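Local atomic coordinates of UDP-N-acetylglucosamine pyrophosphorylase (Entamoeba histolytica, PDB entry 3OC9), a protein that probably catalyses the joining of UTP and N-acetylglucosamine 1-phosphate into UDP-N-acetylglucosamine with release of diphosphate, the last step of UDP-N-acetylglucosamine synthesis. Residues A[29-34]-A[192-197]; A[99-104]-A[152-157]; A[163-168]-A[273-278]; A[171-176]-A[266-271]; A[178-183]-A[204-209]. All coordinates share one frame; numbering follows the deposited sequence. Where two conformers were deposited one is given.

Overall arrangement
All five contacts lie in or against the mixed sheet of this nucleotidyltransferase, whose family belongs to the GT-A clan. Contacts 4 and 5 are neighbours, with centres about 10 Å apart, and touch through the adjacent antiparallel strands 180-184 and 263-267. Contact 1 sits about 11 Å from contact 5, centre to centre, and Val182 packs on Asp193 and Val194 where they meet. Contact 3 shares helix 268-274 with contact 4, at about 11 Å between centres. Contact 2 is the most distant from contact 1, about 29 Å between centres; the side chain of its Pro154 is about 3 Å from a bound 1,2-ethanediol, probably a crystallisation additive. Along the chain, contact 1 crosses contacts 3, 4 and 5.

Contact 1 of 5, residues A[29-34]-A[192-197]; sequences ELISQG and KDVDPN
Ile31, near the end of helix 21-32, pushes its side chain against Val194 and Pro196, where the chain turns into helix 196-204. The delta carbon does most of the work. Ile31 CD1 lies 3.9 Å from Val194 O and 4.3 Å from Pro196 CG, so it covers both a carbonyl and CG of the proline ring. Further back, Ile31 CG1 meets Val194 CG1 at 4.3 Å. CG1 lies beside the backbone N (chi1 -69°), anti to the carbonyl carbon, and the longer branch of Ile31 is the one that reaches across. The three residues are buried, and Ala83 and Leu79 of helix 68-87, with Thr36 and Leu38 of strand 36-41, close in around them.

Away from this cluster the two segments part. On the helix side the partly exposed Ser32 turns back on its own chain, its OG donating to Glu29 O at 2.7 Å, and Gly34 ends the helix in a Schellman motif. On the other side, Asp195 has its CB directed away from Ile31 and serves as N-cap. Its OD1 takes Asn197 N from above the carboxylate plane and Asn197 ND2, at 3.0 Å, through the syn lone pair, while OD2 is salt-bridged to Lys212. The join thus rests on van der Waals packing of aliphatic carbons against a proline ring, a valine and a backbone carbonyl, while Ser32 and Asp195 bond within their own segments.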
# COMPACT_ATOMS: atom_id res chain seq x y z
N GLU A 29 -20.59 5.73 6.54
CA GLU A 29 -21.13 7.09 6.75
C GLU A 29 -20.12 8.19 6.38
O GLU A 29 -20.45 9.14 5.65
CB GLU A 29 -21.63 7.27 8.19
CG GLU A 29 -22.14 8.70 8.52
CD GLU A 29 -23.47 9.03 7.85
OE1 GLU A 29 -24.24 8.10 7.53
OE2 GLU A 29 -23.75 10.23 7.66
N LEU A 30 -18.89 8.06 6.87
CA LEU A 30 -17.83 9.03 6.56
C LEU A 30 -17.46 9.07 5.06
O LEU A 30 -17.25 10.17 4.50
CB LEU A 30 -16.59 8.80 7.47
CG LEU A 30 -16.83 9.14 8.96
CD1 LEU A 30 -15.76 8.56 9.90
CD2 LEU A 30 -16.97 10.65 9.18
N ILE A 31 -17.39 7.90 4.41
CA ILE A 31 -17.16 7.83 2.95
C ILE A 31 -18.31 8.56 2.20
O ILE A 31 -18.05 9.37 1.31
CB ILE A 31 -17.04 6.36 2.43
CG1 ILE A 31 -15.73 5.69 2.92
CG2 ILE A 31 -17.14 6.29 0.88
CD1 ILE A 31 -15.75 4.15 2.83
N SER A 32 -19.55 8.29 2.60
CA SER A 32 -20.75 8.93 1.99
C SER A 32 -20.79 10.47 2.10
O SER A 32 -21.37 11.14 1.23
CB SER A 32 -22.06 8.30 2.53
OG SER A 32 -22.44 8.91 3.77
N GLN A 33 -20.19 11.02 3.16
CA GLN A 33 -20.12 12.47 3.42
C GLN A 33 -18.97 13.19 2.70
O GLN A 33 -18.78 14.40 2.85
CB GLN A 33 -20.05 12.75 4.93
CG GLN A 33 -21.35 12.44 5.70
CD GLN A 33 -21.16 12.36 7.23
OE1 GLN A 33 -20.04 12.35 7.74
NE2 GLN A 33 -22.27 12.30 7.96
N GLY A 34 -18.20 12.43 1.90
CA GLY A 34 -17.02 12.97 1.20
C GLY A 34 -15.83 13.28 2.10
O GLY A 34 -15.04 14.20 1.82
N LYS A 192 -7.24 -3.64 0.95
CA LYS A 192 -8.65 -3.18 0.96
C LYS A 192 -8.83 -1.66 0.62
O LYS A 192 -9.95 -1.16 0.59
CB LYS A 192 -9.35 -3.54 2.30
CG LYS A 192 -9.67 -5.06 2.52
CD LYS A 192 -10.35 -5.25 3.92
CE LYS A 192 -10.78 -6.71 4.18
NZ LYS A 192 -11.49 -6.82 5.54
N ASP A 193 -7.74 -0.93 0.37
CA ASP A 193 -7.85 0.50 -0.01
C ASP A 193 -8.51 1.31 1.11
O ASP A 193 -8.05 1.20 2.25
CB ASP A 193 -8.48 0.66 -1.43
CG ASP A 193 -7.61 0.01 -2.54
OD1 ASP A 193 -6.37 0.13 -2.47
OD2 ASP A 193 -8.15 -0.61 -3.48
N VAL A 194 -9.57 2.09 0.83
CA VAL A 194 -10.24 2.89 1.89
C VAL A 194 -11.21 1.99 2.72
O VAL A 194 -12.44 2.03 2.54
CB VAL A 194 -10.91 4.21 1.32
CG1 VAL A 194 -11.51 5.10 2.45
CG2 VAL A 194 -9.90 5.03 0.50
N ASP A 195 -10.63 1.18 3.62
CA ASP A 195 -11.35 0.11 4.35
C ASP A 195 -12.34 0.72 5.36
O ASP A 195 -11.89 1.36 6.32
CB ASP A 195 -10.28 -0.77 5.07
CG ASP A 195 -10.89 -1.92 5.91
OD1 ASP A 195 -12.11 -2.15 5.82
OD2 ASP A 195 -10.14 -2.58 6.69
N PRO A 196 -13.67 0.53 5.17
CA PRO A 196 -14.62 1.16 6.13
C PRO A 196 -14.39 0.74 7.60
O PRO A 196 -14.63 1.56 8.52
CB PRO A 196 -16.02 0.70 5.64
CG PRO A 196 -15.81 0.09 4.31
CD PRO A 196 -14.35 -0.19 4.08
N ASN A 197 -13.96 -0.52 7.82
CA ASN A 197 -13.63 -1.02 9.19
C ASN A 197 -12.56 -0.14 9.86
O ASN A 197 -12.67 0.23 11.06
CB ASN A 197 -13.13 -2.49 9.15
CG ASN A 197 -14.18 -3.46 8.59
OD1 ASN A 197 -15.17 -3.78 9.25
ND2 ASN A 197 -13.94 -3.94 7.36

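Contact 2 of 5, residues A[99-104]-A[152-157]; sequences MTNEET and MAPNGH
This contact spans one edge region of the central sheet, where the C-terminal part of strand 95-100 and the residues after it meet the strand and loop of 152-157 across strand 125-134, which pairs with both strands. The two segments run almost exactly antiparallel, 174° apart, and side chains of 99-104 meet both side chains and backbone of 152-157. At one end, Glu103 OE2 lies 3.8 Å from Met152 CB, the two side chains crossing at about a right angle. Glu103 is extended beyond CG, which carries its carboxylate over to Met152. A water donates to Glu103 OE2 at 3.0 Å and accepts from Met152 N at 3.1 Å. In the middle, Asn101 ND2 rests 4.2 Å from Pro154 CG. At the far end, Met99 CE comes within 4.4 Å of His157 O, while the His157 ring turns away to Phe312, whose backbone N is bonded to ND1.

Asn101 OD1 accepts from Glu103 N at 2.8 Å, in the carbonyl plane, although the N-H...O angle is only 130°. That bond makes an Asx turn, here in the link from a parallel strand to helix 105-114, a beta-to-alpha connection characteristic of Rossmann-like sheets such as those of the GT-A fold.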
# COMPACT_ATOMS: atom_id res chain seq x y z
N MET A 99 1.27 9.61 -6.27
CA MET A 99 2.63 10.23 -6.27
C MET A 99 3.54 9.68 -7.38
O MET A 99 3.74 8.46 -7.49
CB MET A 99 3.32 10.09 -4.89
CG MET A 99 4.61 10.92 -4.75
SD MET A 99 5.28 11.07 -3.05
CE MET A 99 5.84 9.41 -2.75
N THR A 100 4.06 10.61 -8.19
CA THR A 100 4.95 10.26 -9.30
C THR A 100 6.15 11.22 -9.33
O THR A 100 6.53 11.75 -8.28
CB THR A 100 4.20 10.14 -10.67
OG1 THR A 100 5.10 9.69 -11.69
CG2 THR A 100 3.58 11.47 -11.09
N ASN A 101 6.77 11.42 -10.49
CA ASN A 101 7.90 12.37 -10.61
C ASN A 101 7.92 13.01 -12.00
O ASN A 101 7.12 12.64 -12.87
CB ASN A 101 9.24 11.68 -10.25
CG ASN A 101 9.59 10.53 -11.20
OD1 ASN A 101 9.81 10.74 -12.40
ND2 ASN A 101 9.64 9.32 -10.66
N GLU A 102 8.80 13.99 -12.23
CA GLU A 102 8.87 14.67 -13.53
C GLU A 102 9.14 13.75 -14.73
O GLU A 102 8.69 14.05 -15.85
CB GLU A 102 9.89 15.83 -13.51
N GLU A 103 9.85 12.64 -14.52
CA GLU A 103 10.20 11.72 -15.61
C GLU A 103 9.04 10.82 -16.09
O GLU A 103 9.06 10.35 -17.23
CB GLU A 103 11.39 10.83 -15.23
CG GLU A 103 12.75 11.56 -15.12
CD GLU A 103 13.92 10.62 -14.76
OE1 GLU A 103 13.73 9.39 -14.61
OE2 GLU A 103 15.05 11.13 -14.61
N THR A 104 8.05 10.59 -15.22
CA THR A 104 7.00 9.62 -15.51
C THR A 104 5.56 10.16 -15.50
O THR A 104 4.63 9.46 -15.92
CB THR A 104 7.04 8.40 -14.54
OG1 THR A 104 6.78 8.85 -13.20
CG2 THR A 104 8.40 7.68 -14.60
N MET A 152 19.19 10.34 -12.38
CA MET A 152 18.39 10.93 -11.29
C MET A 152 17.54 9.88 -10.58
O MET A 152 17.17 8.86 -11.19
CB MET A 152 17.46 12.02 -11.86
CG MET A 152 18.16 13.13 -12.66
SD MET A 152 19.11 14.29 -11.66
CE MET A 152 17.85 15.04 -10.61
N ALA A 153 17.25 10.10 -9.29
CA ALA A 153 16.36 9.22 -8.53
C ALA A 153 15.41 10.00 -7.60
O ALA A 153 15.75 11.09 -7.14
CB ALA A 153 17.18 8.18 -7.72
N PRO A 154 14.20 9.46 -7.32
CA PRO A 154 13.30 10.10 -6.34
C PRO A 154 13.94 10.24 -4.95
O PRO A 154 14.84 9.46 -4.59
CB PRO A 154 12.10 9.13 -6.28
CG PRO A 154 12.21 8.26 -7.49
CD PRO A 154 13.68 8.16 -7.79
N ASN A 155 13.46 11.21 -4.17
CA ASN A 155 14.03 11.50 -2.84
C ASN A 155 13.63 10.52 -1.70
O ASN A 155 14.01 10.75 -0.55
CB ASN A 155 13.80 12.96 -2.42
CG ASN A 155 12.30 13.32 -2.27
OD1 ASN A 155 11.42 12.47 -2.41
ND2 ASN A 155 12.03 14.59 -2.01
N GLY A 156 12.91 9.45 -2.04
CA GLY A 156 12.46 8.43 -1.04
C GLY A 156 10.97 8.57 -0.69
O GLY A 156 10.37 9.63 -0.92
N HIS A 157 10.35 7.51 -0.15
CA HIS A 157 8.90 7.61 0.16
C HIS A 157 8.55 8.63 1.26
O HIS A 157 7.40 9.07 1.36
CB HIS A 157 8.22 6.25 0.40
CG HIS A 157 8.96 5.32 1.32
ND1 HIS A 157 9.55 5.73 2.50
CD2 HIS A 157 9.19 3.98 1.23
CE1 HIS A 157 10.11 4.69 3.10
NE2 HIS A 157 9.91 3.62 2.35
O HOH W 1 17.49 9.38 -14.75

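Contact 3 of 5, residues A[163-168]-A[273-278]; sequences ALKDNG and KAAEYQ
Lys165 and Glu276 form the salt bridge that ties the last turn of helix 160-166 to the region at the C-terminal end of helix 268-274. Lys165 NZ donates to Glu276 OE2 at 3.0 Å, entering by the syn lone pair. The lysine is fully extended, with CG anti to the backbone N (chi1 -177°), whereas Glu276 bends at chi2, and the two side chains cross at about a right angle. Below the charges, Lys165 CB packs on Ala275 CB at 3.9 Å; Ala275 is buried, yet both charged residues are exposed, so solvent probably screens the pair.

Other polar groups have partners of their own. Ala163 O takes two donors from Asn167 that arrive from opposite faces of its plane: the backbone N, and ND2 at 2.9 Å with an N-H...O angle of 165°. The same ND2 also bonds to Pro129 O, while Asp166 OD1 is paired with Lys162. Across the way, Tyr277 N bonds to Ala274 O at 3.2 Å, closing a type I turn. Gly168, with positive phi, is bonded through its N to Lys165 O at 3.2 Å, and Ile169 N reaches Leu164 O. Those two bonds are the signature of a Schellman motif terminating a helix.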
# COMPACT_ATOMS: atom_id res chain seq x y z
N ALA A 163 5.69 17.02 -0.41
CA ALA A 163 5.04 17.04 -1.73
C ALA A 163 3.53 17.32 -1.70
O ALA A 163 3.01 18.02 -2.59
CB ALA A 163 5.33 15.73 -2.51
N LEU A 164 2.83 16.78 -0.70
CA LEU A 164 1.39 17.10 -0.52
C LEU A 164 1.17 18.61 -0.26
O LEU A 164 0.24 19.21 -0.83
CB LEU A 164 0.75 16.26 0.61
CG LEU A 164 0.62 14.74 0.43
CD1 LEU A 164 0.17 14.11 1.75
CD2 LEU A 164 -0.36 14.31 -0.70
N LYS A 165 2.00 19.22 0.58
CA LYS A 165 1.89 20.67 0.85
C LYS A 165 2.20 21.52 -0.39
O LYS A 165 1.41 22.40 -0.78
CB LYS A 165 2.77 21.08 2.04
CG LYS A 165 2.63 22.58 2.39
CD LYS A 165 3.55 23.02 3.54
CE LYS A 165 3.59 24.56 3.62
NZ LYS A 165 4.78 25.04 4.40
N ASP A 166 3.35 21.24 -1.02
CA ASP A 166 3.87 22.03 -2.16
C ASP A 166 2.98 22.01 -3.41
O ASP A 166 2.94 23.00 -4.16
CB ASP A 166 5.29 21.54 -2.53
CG ASP A 166 6.35 21.94 -1.51
OD1 ASP A 166 6.07 22.74 -0.58
OD2 ASP A 166 7.49 21.43 -1.63
N ASN A 167 2.24 20.91 -3.62
CA ASN A 167 1.33 20.76 -4.77
C ASN A 167 -0.13 21.20 -4.51
O ASN A 167 -1.02 20.98 -5.35
CB ASN A 167 1.38 19.30 -5.28
CG ASN A 167 2.67 18.99 -6.05
OD1 ASN A 167 2.80 19.34 -7.23
ND2 ASN A 167 3.63 18.33 -5.38
N GLY A 168 -0.36 21.80 -3.33
CA GLY A 168 -1.68 22.32 -2.94
C GLY A 168 -2.73 21.31 -2.51
O GLY A 168 -3.93 21.64 -2.41
N LYS A 273 0.90 18.77 10.23
CA LYS A 273 2.10 18.74 11.10
C LYS A 273 3.29 18.06 10.44
O LYS A 273 4.42 18.57 10.49
CB LYS A 273 1.82 18.06 12.46
CG LYS A 273 0.73 18.70 13.30
CD LYS A 273 0.65 18.03 14.69
CE LYS A 273 -0.29 18.79 15.64
NZ LYS A 273 -1.69 18.93 15.10
N ALA A 274 3.04 16.92 9.79
CA ALA A 274 4.09 16.13 9.15
C ALA A 274 4.85 16.90 8.04
O ALA A 274 6.07 16.70 7.87
CB ALA A 274 3.51 14.81 8.59
N ALA A 275 4.13 17.77 7.33
CA ALA A 275 4.72 18.55 6.23
C ALA A 275 5.84 19.50 6.69
O ALA A 275 6.69 19.86 5.88
CB ALA A 275 3.63 19.32 5.45
N GLU A 276 5.86 19.86 7.97
CA GLU A 276 6.85 20.78 8.55
C GLU A 276 8.05 20.08 9.22
O GLU A 276 8.99 20.75 9.64
CB GLU A 276 6.16 21.71 9.56
CG GLU A 276 4.89 22.38 9.02
CD GLU A 276 5.18 23.41 7.93
OE1 GLU A 276 6.21 24.11 8.03
OE2 GLU A 276 4.38 23.54 6.98
N TYR A 277 8.01 18.75 9.31
CA TYR A 277 8.97 17.94 10.06
C TYR A 277 10.20 17.56 9.23
O TYR A 277 10.06 17.06 8.10
CB TYR A 277 8.26 16.68 10.58
CG TYR A 277 9.02 15.80 11.59
CD1 TYR A 277 9.04 16.14 12.95
CD2 TYR A 277 9.65 14.63 11.19
CE1 TYR A 277 9.72 15.33 13.89
CE2 TYR A 277 10.33 13.80 12.12
CZ TYR A 277 10.35 14.16 13.47
OH TYR A 277 11.02 13.37 14.39
N GLN A 278 11.39 17.82 9.77
CA GLN A 278 12.65 17.46 9.10
C GLN A 278 13.05 15.99 9.36
O GLN A 278 13.44 15.63 10.49
CB GLN A 278 13.80 18.40 9.54

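Contact 4 of 5, residues A[171-176]-A[266-271]; sequences EFMNEK and YSTSFL
Met173 on helix 169-176 and Leu271 on helix 268-274 make the main apolar touch, Met173 CE to Leu271 CD1 at 4.2 Å. The methionine is stretched out along chi2 and chi3, which lets its methyl end reach the leucine. Closer to the backbone, Met173 CB lies 4.3 Å from Thr268 CG2. Phe97 of strand 95-100 and Ser181 of strand 180-184 also touch Met173, so its side chain is wedged between the two helices and the sheet. Within the first segment, Lys176 CG packs 3.8 Å above the plane of the Phe172 ring, offset toward its rim.

Contacts that mix polar and apolar groups gather at Thr268. With OG1 beside the backbone N (chi1 -60°), the methyl CG2 is anti to that N and faces the first helix, and Asn174 OD1 lies 3.7 Å from Thr268 CG2 as the two side chains slide past each other in opposite directions. The polar ends look elsewhere: Thr268 OG1 bonds to Ile178 O, and Asn174 ND2 to Glu272.

Hydrogen bonding within the second segment sets up the helix start. Ser267 is the N-cap, its OG accepting from Phe270 N at 3.2 Å with an N-H...O angle of 148°. Across the interface, therefore, cohesion comes from van der Waals packing, while threonine and asparagine each keep a polar bond outside the pair of segments.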
# COMPACT_ATOMS: atom_id res chain seq x y z
N GLU A 171 -4.41 22.02 0.98
CA GLU A 171 -5.45 23.06 0.79
C GLU A 171 -6.72 22.48 0.15
O GLU A 171 -7.83 22.79 0.60
CB GLU A 171 -4.90 24.23 -0.05
CG GLU A 171 -3.97 25.16 0.75
CD GLU A 171 -3.56 26.43 -0.00
OE1 GLU A 171 -4.16 26.74 -1.05
OE2 GLU A 171 -2.64 27.12 0.48
N PHE A 172 -6.56 21.62 -0.87
CA PHE A 172 -7.68 20.94 -1.56
C PHE A 172 -8.46 20.03 -0.59
O PHE A 172 -9.71 20.02 -0.60
CB PHE A 172 -7.14 20.15 -2.77
CG PHE A 172 -8.21 19.45 -3.60
CD1 PHE A 172 -8.94 20.15 -4.56
CD2 PHE A 172 -8.43 18.07 -3.46
CE1 PHE A 172 -9.91 19.50 -5.35
CE2 PHE A 172 -9.39 17.40 -4.25
CZ PHE A 172 -10.14 18.12 -5.20
N MET A 173 -7.74 19.26 0.24
CA MET A 173 -8.43 18.44 1.27
C MET A 173 -9.34 19.27 2.21
O MET A 173 -10.49 18.87 2.47
CB MET A 173 -7.43 17.59 2.09
CG MET A 173 -6.76 16.44 1.31
SD MET A 173 -5.42 15.69 2.33
CE MET A 173 -5.02 14.21 1.37
N ASN A 174 -8.85 20.40 2.70
CA ASN A 174 -9.66 21.27 3.57
C ASN A 174 -10.90 21.83 2.84
O ASN A 174 -12.00 21.85 3.40
CB ASN A 174 -8.81 22.40 4.22
CG ASN A 174 -7.81 21.86 5.26
OD1 ASN A 174 -8.10 20.92 6.00
ND2 ASN A 174 -6.62 22.47 5.32
N GLU A 175 -10.73 22.23 1.59
CA GLU A 175 -11.84 22.74 0.75
C GLU A 175 -12.97 21.69 0.57
O GLU A 175 -14.17 22.02 0.67
CB GLU A 175 -11.28 23.17 -0.61
CG GLU A 175 -12.30 23.49 -1.71
CD GLU A 175 -11.65 23.87 -3.05
OE1 GLU A 175 -10.39 23.84 -3.16
OE2 GLU A 175 -12.41 24.21 -3.99
N LYS A 176 -12.57 20.43 0.35
CA LYS A 176 -13.49 19.30 0.12
C LYS A 176 -14.06 18.64 1.40
O LYS A 176 -14.99 17.82 1.32
CB LYS A 176 -12.81 18.23 -0.76
CG LYS A 176 -12.42 18.68 -2.16
CD LYS A 176 -13.63 18.73 -3.09
CE LYS A 176 -13.34 19.50 -4.35
NZ LYS A 176 -14.55 19.58 -5.22
N TYR A 266 -4.10 8.32 8.18
CA TYR A 266 -3.67 9.61 8.76
C TYR A 266 -4.82 10.64 8.79
O TYR A 266 -5.56 10.78 7.80
CB TYR A 266 -2.54 10.22 7.91
CG TYR A 266 -1.28 9.40 7.70
CD1 TYR A 266 -0.29 9.33 8.69
CD2 TYR A 266 -1.03 8.76 6.47
CE1 TYR A 266 0.90 8.61 8.49
CE2 TYR A 266 0.17 8.03 6.25
CZ TYR A 266 1.11 7.96 7.26
OH TYR A 266 2.29 7.24 7.04
N SER A 267 -4.94 11.37 9.90
CA SER A 267 -5.88 12.53 9.96
C SER A 267 -5.28 13.70 9.16
O SER A 267 -4.05 13.80 9.04
CB SER A 267 -6.21 12.93 11.42
OG SER A 267 -5.10 13.59 12.05
N THR A 268 -6.13 14.58 8.61
CA THR A 268 -5.66 15.73 7.80
C THR A 268 -4.83 16.69 8.67
O THR A 268 -3.79 17.21 8.22
CB THR A 268 -6.86 16.42 7.06
OG1 THR A 268 -7.50 15.48 6.19
CG2 THR A 268 -6.38 17.62 6.24
N SER A 269 -5.26 16.89 9.91
CA SER A 269 -4.51 17.72 10.87
C SER A 269 -3.10 17.15 11.10
O SER A 269 -2.12 17.92 11.21
CB SER A 269 -5.27 17.85 12.19
OG SER A 269 -4.56 18.66 13.11
N PHE A 270 -2.98 15.81 11.16
CA PHE A 270 -1.64 15.21 11.32
C PHE A 270 -0.75 15.42 10.07
O PHE A 270 0.44 15.75 10.21
CB PHE A 270 -1.66 13.71 11.76
CG PHE A 270 -0.26 13.13 11.93
CD1 PHE A 270 0.31 12.36 10.93
CD2 PHE A 270 0.51 13.43 13.07
CE1 PHE A 270 1.64 11.88 11.05
CE2 PHE A 270 1.83 12.95 13.21
CZ PHE A 270 2.39 12.16 12.21
N LEU A 271 -1.33 15.25 8.88
CA LEU A 271 -0.59 15.51 7.63
C LEU A 271 -0.07 16.97 7.57
O LEU A 271 1.04 17.21 7.09
CB LEU A 271 -1.46 15.20 6.38
CG LEU A 271 -1.84 13.72 6.13
CD1 LEU A 271 -2.78 13.62 4.93
CD2 LEU A 271 -0.61 12.82 5.93

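Contact 5 of 5, residues A[178-183]-A[204-209]; sequences IKYSVA and LLQSEI
Tyr180 alone, of residues 178-183, reaches across to 204-209, meeting Gln206 and Ser207. Just ahead of it, Ile178 packs on Ala37 of strand 36-41, and the backbone of Lys179 is hydrogen-bonded to Lys35 and Thr268, so the chain is already anchored as it enters strand 180-184.

At Tyr180 the ring has CG beside the backbone N (chi1 -62°), anti to the carbonyl carbon, and carries the hydroxyl over to the turn after helix 196-204. Tyr180 OH comes within 3.8 Å of Gln206 NE2, a contact without a bond; ring and amide planes stand 90° apart. A water joins the two segments instead, donating to Tyr180 OH at 3.0 Å and to Ser207 O at 3.0 Å, and it lies in the ring plane at the edge. Ser207 O is also near that plane, 4.4 Å from Tyr180 CE1. Asp203 serves both partners, its OD1 bonded to Tyr180 OH and its backbone O to Gln206 NE2. Gln206 has positive phi and ends its helix in a Schellman motif.

Further along, Ser181 lies on Ala37 and Ile39, while Val182 packs on Ile199 of helix 196-204, and Ala183 meets Ile39 and Tyr266. Strands 180-184 and 209-215, parallel to each other with strand 263-267 between them, make a beta-alpha-beta crossover through this helix. The buried tyrosine hydroxyl is held by the Asp203 carboxylate and by one water, and that water is the hydrogen-bonded link to Ser207 O.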
# COMPACT_ATOMS: atom_id res chain seq x y z
N ILE A 178 -12.23 16.65 3.43
CA ILE A 178 -11.52 15.37 3.66
C ILE A 178 -10.80 15.34 5.02
O ILE A 178 -9.97 16.23 5.33
CB ILE A 178 -10.56 15.05 2.49
CG1 ILE A 178 -11.35 14.82 1.18
CG2 ILE A 178 -9.62 13.82 2.85
CD1 ILE A 178 -10.49 14.79 -0.10
N LYS A 179 -11.14 14.34 5.83
CA LYS A 179 -10.64 14.22 7.22
C LYS A 179 -9.65 13.06 7.44
O LYS A 179 -8.80 13.15 8.34
CB LYS A 179 -11.81 14.08 8.21
CG LYS A 179 -12.83 15.24 8.25
CD LYS A 179 -12.21 16.51 8.84
CE LYS A 179 -13.23 17.63 9.01
NZ LYS A 179 -12.72 18.63 10.01
N TYR A 180 -9.80 11.97 6.68
CA TYR A 180 -8.95 10.76 6.84
C TYR A 180 -8.48 10.20 5.49
O TYR A 180 -9.28 10.10 4.56
CB TYR A 180 -9.74 9.65 7.58
CG TYR A 180 -10.17 10.00 8.99
CD1 TYR A 180 -9.23 10.10 10.02
CD2 TYR A 180 -11.52 10.24 9.31
CE1 TYR A 180 -9.62 10.42 11.35
CE2 TYR A 180 -11.92 10.58 10.64
CZ TYR A 180 -10.96 10.66 11.64
OH TYR A 180 -11.30 10.98 12.95
N SER A 181 -7.19 9.83 5.38
CA SER A 181 -6.60 9.28 4.13
C SER A 181 -5.87 7.95 4.44
O SER A 181 -5.17 7.85 5.46
CB SER A 181 -5.60 10.28 3.47
OG SER A 181 -6.21 11.54 3.13
N VAL A 182 -6.04 6.94 3.58
CA VAL A 182 -5.25 5.68 3.69
C VAL A 182 -4.12 5.66 2.65
O VAL A 182 -4.40 5.76 1.42
CB VAL A 182 -6.14 4.40 3.53
CG1 VAL A 182 -5.30 3.13 3.66
CG2 VAL A 182 -7.28 4.39 4.54
N ALA A 183 -2.87 5.56 3.13
CA ALA A 183 -1.67 5.47 2.26
C ALA A 183 -1.09 4.05 2.23
O ALA A 183 -0.78 3.48 3.29
CB ALA A 183 -0.58 6.48 2.75
N LEU A 204 -13.60 6.75 15.94
CA LEU A 204 -14.14 6.59 17.30
C LEU A 204 -13.05 6.65 18.40
O LEU A 204 -13.33 7.11 19.54
CB LEU A 204 -15.09 5.37 17.39
CG LEU A 204 -16.32 5.37 16.43
CD1 LEU A 204 -17.21 4.14 16.62
CD2 LEU A 204 -17.17 6.65 16.53
N LEU A 205 -11.81 6.28 18.06
CA LEU A 205 -10.66 6.42 18.98
C LEU A 205 -9.90 7.77 18.85
O LEU A 205 -8.96 8.03 19.62
CB LEU A 205 -9.69 5.23 18.85
CG LEU A 205 -10.18 3.83 19.26
CD1 LEU A 205 -9.05 2.81 19.05
CD2 LEU A 205 -10.65 3.77 20.72
N GLN A 206 -10.31 8.60 17.88
CA GLN A 206 -9.71 9.91 17.59
C GLN A 206 -8.17 9.87 17.35
O GLN A 206 -7.42 10.70 17.88
CB GLN A 206 -10.13 10.95 18.64
CG GLN A 206 -11.65 11.28 18.57
CD GLN A 206 -12.01 12.22 17.42
OE1 GLN A 206 -11.69 13.42 17.46
NE2 GLN A 206 -12.65 11.68 16.38
N SER A 207 -7.73 8.91 16.52
CA SER A 207 -6.29 8.69 16.24
C SER A 207 -5.73 9.73 15.25
O SER A 207 -6.46 10.15 14.34
CB SER A 207 -6.09 7.31 15.58
OG SER A 207 -6.58 6.24 16.40
N GLU A 208 -4.45 10.12 15.42
CA GLU A 208 -3.64 10.79 14.36
C GLU A 208 -3.12 9.81 13.28
O GLU A 208 -3.12 10.11 12.08
CB GLU A 208 -2.44 11.53 14.99
CG GLU A 208 -2.85 12.80 15.78
CD GLU A 208 -1.70 13.32 16.64
OE1 GLU A 208 -1.14 12.54 17.42
OE2 GLU A 208 -1.39 14.53 16.56
N ILE A 209 -2.63 8.65 13.74
CA ILE A 209 -2.17 7.56 12.86
C ILE A 209 -2.81 6.23 13.31
O ILE A 209 -2.84 5.94 14.53
CB ILE A 209 -0.60 7.37 12.86
CG1 ILE A 209 0.14 8.72 12.79
CG2 ILE A 209 -0.16 6.43 11.67
CD1 ILE A 209 1.68 8.61 12.96
O HOH W 2 -9.02 11.61 14.75